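Local coordinates for oxidoreductase (Ralstonia eutropha, PDB 3HJ9), which binds flavin mononucleotide and is probably an FMN-dependent oxidoreductase of the nitroreductase family, at residues Gly186-Arg191 with Ile206-Ile211. Residues are numbered along the deposited sequence; the frame is centred on the assembly and turned at random.
Sequences GWLNRR and ILSQTI. With FMN (flavin mononucleotide), chain C.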
# COMPACT_ATOMS: atom_id res chain seq x y z
N GLY A 186 10.23 3.18 7.00
CA GLY A 186 11.00 3.25 5.76
C GLY A 186 12.40 3.74 5.97
O GLY A 186 13.19 3.67 5.05
N TRP A 187 12.68 4.31 7.14
CA TRP A 187 14.02 4.70 7.50
C TRP A 187 14.78 3.45 7.89
O TRP A 187 14.86 3.09 9.08
CB TRP A 187 14.03 5.72 8.64
CG TRP A 187 13.86 7.09 8.15
CD1 TRP A 187 12.71 7.76 7.92
CD2 TRP A 187 14.93 7.98 7.81
NE1 TRP A 187 12.98 9.05 7.50
CE2 TRP A 187 14.34 9.21 7.43
CE3 TRP A 187 16.32 7.87 7.84
CZ2 TRP A 187 15.10 10.30 7.03
CZ3 TRP A 187 17.10 8.98 7.45
CH2 TRP A 187 16.48 10.18 7.07
N LEU A 188 15.34 2.80 6.86
CA LEU A 188 16.12 1.57 7.00
C LEU A 188 17.53 1.76 6.49
O LEU A 188 17.70 2.33 5.43
CB LEU A 188 15.48 0.42 6.18
CG LEU A 188 14.03 -0.00 6.45
CD1 LEU A 188 13.73 -1.31 5.62
CD2 LEU A 188 13.75 -0.22 7.93
N ASN A 189 18.53 1.34 7.28
CA ASN A 189 19.90 1.20 6.81
C ASN A 189 19.82 -0.17 6.10
O ASN A 189 20.01 -1.24 6.71
CB ASN A 189 20.92 1.24 7.96
CG ASN A 189 22.36 1.19 7.47
OD1 ASN A 189 22.64 0.61 6.40
ND2 ASN A 189 23.26 1.84 8.20
N ARG A 190 19.50 -0.13 4.80
CA ARG A 190 19.17 -1.36 4.07
C ARG A 190 20.32 -2.37 4.02
O ARG A 190 20.10 -3.55 4.28
CB ARG A 190 18.67 -1.04 2.64
CG ARG A 190 17.47 -0.16 2.62
CD ARG A 190 17.06 0.08 1.22
NE ARG A 190 15.82 0.82 1.15
CZ ARG A 190 15.19 1.13 0.01
NH1 ARG A 190 15.69 0.78 -1.17
NH2 ARG A 190 14.03 1.80 0.04
N ARG A 191 21.52 -1.90 3.75
CA ARG A 191 22.68 -2.79 3.71
C ARG A 191 23.05 -3.43 5.06
O ARG A 191 23.39 -4.63 5.13
CB ARG A 191 23.89 -2.09 3.11
CG ARG A 191 23.71 -1.76 1.62
CD ARG A 191 24.93 -1.04 1.14
NE ARG A 191 26.12 -1.88 1.26
CZ ARG A 191 27.38 -1.47 1.33
NH1 ARG A 191 27.71 -0.16 1.32
NH2 ARG A 191 28.34 -2.38 1.42
N ILE A 206 12.98 -3.13 2.05
CA ILE A 206 12.33 -1.91 1.55
C ILE A 206 11.61 -1.15 2.66
O ILE A 206 11.69 0.05 2.73
CB ILE A 206 11.27 -2.23 0.41
CG1 ILE A 206 11.93 -2.94 -0.77
CG2 ILE A 206 10.70 -0.95 -0.19
CD1 ILE A 206 13.18 -2.14 -1.37
N LEU A 207 10.82 -1.86 3.45
CA LEU A 207 10.09 -1.32 4.59
C LEU A 207 10.06 -2.34 5.70
O LEU A 207 10.16 -3.55 5.43
CB LEU A 207 8.62 -1.06 4.21
CG LEU A 207 8.23 -0.07 3.14
CD1 LEU A 207 6.71 -0.24 2.82
CD2 LEU A 207 8.58 1.38 3.56
N SER A 208 9.96 -1.87 6.93
CA SER A 208 9.68 -2.75 8.06
C SER A 208 8.35 -2.27 8.69
O SER A 208 7.82 -1.19 8.34
CB SER A 208 10.81 -2.80 9.07
OG SER A 208 10.99 -1.53 9.61
N GLN A 209 7.78 -3.09 9.57
CA GLN A 209 6.55 -2.71 10.27
C GLN A 209 6.52 -3.34 11.64
O GLN A 209 6.56 -4.58 11.77
CB GLN A 209 5.34 -3.11 9.46
CG GLN A 209 3.98 -2.51 9.88
CD GLN A 209 2.88 -2.94 8.88
OE1 GLN A 209 3.03 -3.97 8.22
NE2 GLN A 209 1.80 -2.14 8.76
N THR A 210 6.46 -2.48 12.66
CA THR A 210 6.52 -2.90 14.05
C THR A 210 5.10 -3.09 14.54
O THR A 210 4.31 -2.18 14.41
CB THR A 210 7.29 -1.88 14.84
OG1 THR A 210 8.59 -1.83 14.26
CG2 THR A 210 7.40 -2.23 16.30
N ILE A 211 4.80 -4.28 15.08
CA ILE A 211 3.44 -4.66 15.46
C ILE A 211 3.35 -5.24 16.87
O ILE A 211 4.24 -5.98 17.31
CB ILE A 211 2.89 -5.68 14.40
CG1 ILE A 211 2.71 -4.97 13.05
CG2 ILE A 211 1.55 -6.34 14.86
CD1 ILE A 211 2.29 -5.84 11.90
N1 FMN C . 7.12 6.24 11.00
C2 FMN C . 8.25 6.11 11.79
O2 FMN C . 8.17 6.27 13.01
N3 FMN C . 9.46 5.78 11.19
C4 FMN C . 9.56 5.62 9.81
O4 FMN C . 10.67 5.32 9.34
C4A FMN C . 8.42 5.75 9.01
N5 FMN C . 8.48 5.58 7.64
C5A FMN C . 7.34 5.64 6.87
C6 FMN C . 7.47 5.42 5.50
C7 FMN C . 6.34 5.50 4.67
C7M FMN C . 6.49 5.26 3.19
C8 FMN C . 5.08 5.81 5.21
C8M FMN C . 3.88 5.91 4.31
C9 FMN C . 4.95 6.05 6.59
C9A FMN C . 6.08 5.97 7.44
N10 FMN C . 6.02 6.16 8.82
C10 FMN C . 7.18 6.07 9.61
C1' FMN C . 4.73 6.42 9.54
C2' FMN C . 4.28 7.86 9.49
O2' FMN C . 5.09 8.67 10.32
C3' FMN C . 2.82 7.90 9.92
O3' FMN C . 2.06 7.28 8.91
C4' FMN C . 2.39 9.36 10.14
O4' FMN C . 2.90 9.74 11.42
C5' FMN C . 0.89 9.58 10.07
O5' FMN C . 0.32 8.84 11.15
P FMN C . -0.82 7.76 10.87
O1P FMN C . -1.87 8.26 9.91
O2P FMN C . -0.17 6.54 10.26
O3P FMN C . -1.48 7.43 12.21
O HOH W 1 13.50 2.05 2.86
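L188 carries the tight part of this contact, one methyl on the I206-L207 peptide and the other on S208. L188 CD1 rests on the backbone, 3.6 Å from I206 C, while L188 CD2 meets S208 OG at 3.5 Å; CB already points toward the strand, and chi1 (-58°) with chi2 (-172°) sets the two methyls there. Beside it, L207 CD2 reaches back to G186 CA, 3.8 Å away. That glycine also serves the cofactor: W187 N makes the main hydrogen bond to FMN O4 (3.1 Å, N-H...O 164°), and G186 N adds a weak one.

The R190 side is looser, a single bound water bridging this partly exposed residue to the strand. I206 CD1 sits over one guanidinium face, offset toward the rim and 3.9 Å from R190 NH1, whereas water 1 lies at the guanidinium edge, accepting from R190 NH2 and donating to both G186 O and I206 O (each 2.7 Å). R190 NH1 is salt-bridged to E157 and E204, and NH2 also bonds T158 of the second subunit.

I206 and L207 form a classic beta bulge facing F141 of strand 137-144; strand 203-212 lies between that strand and 181-185, antiparallel to both, with helix 156-177 against I206 and L207 and helix 190-196 starting at R190.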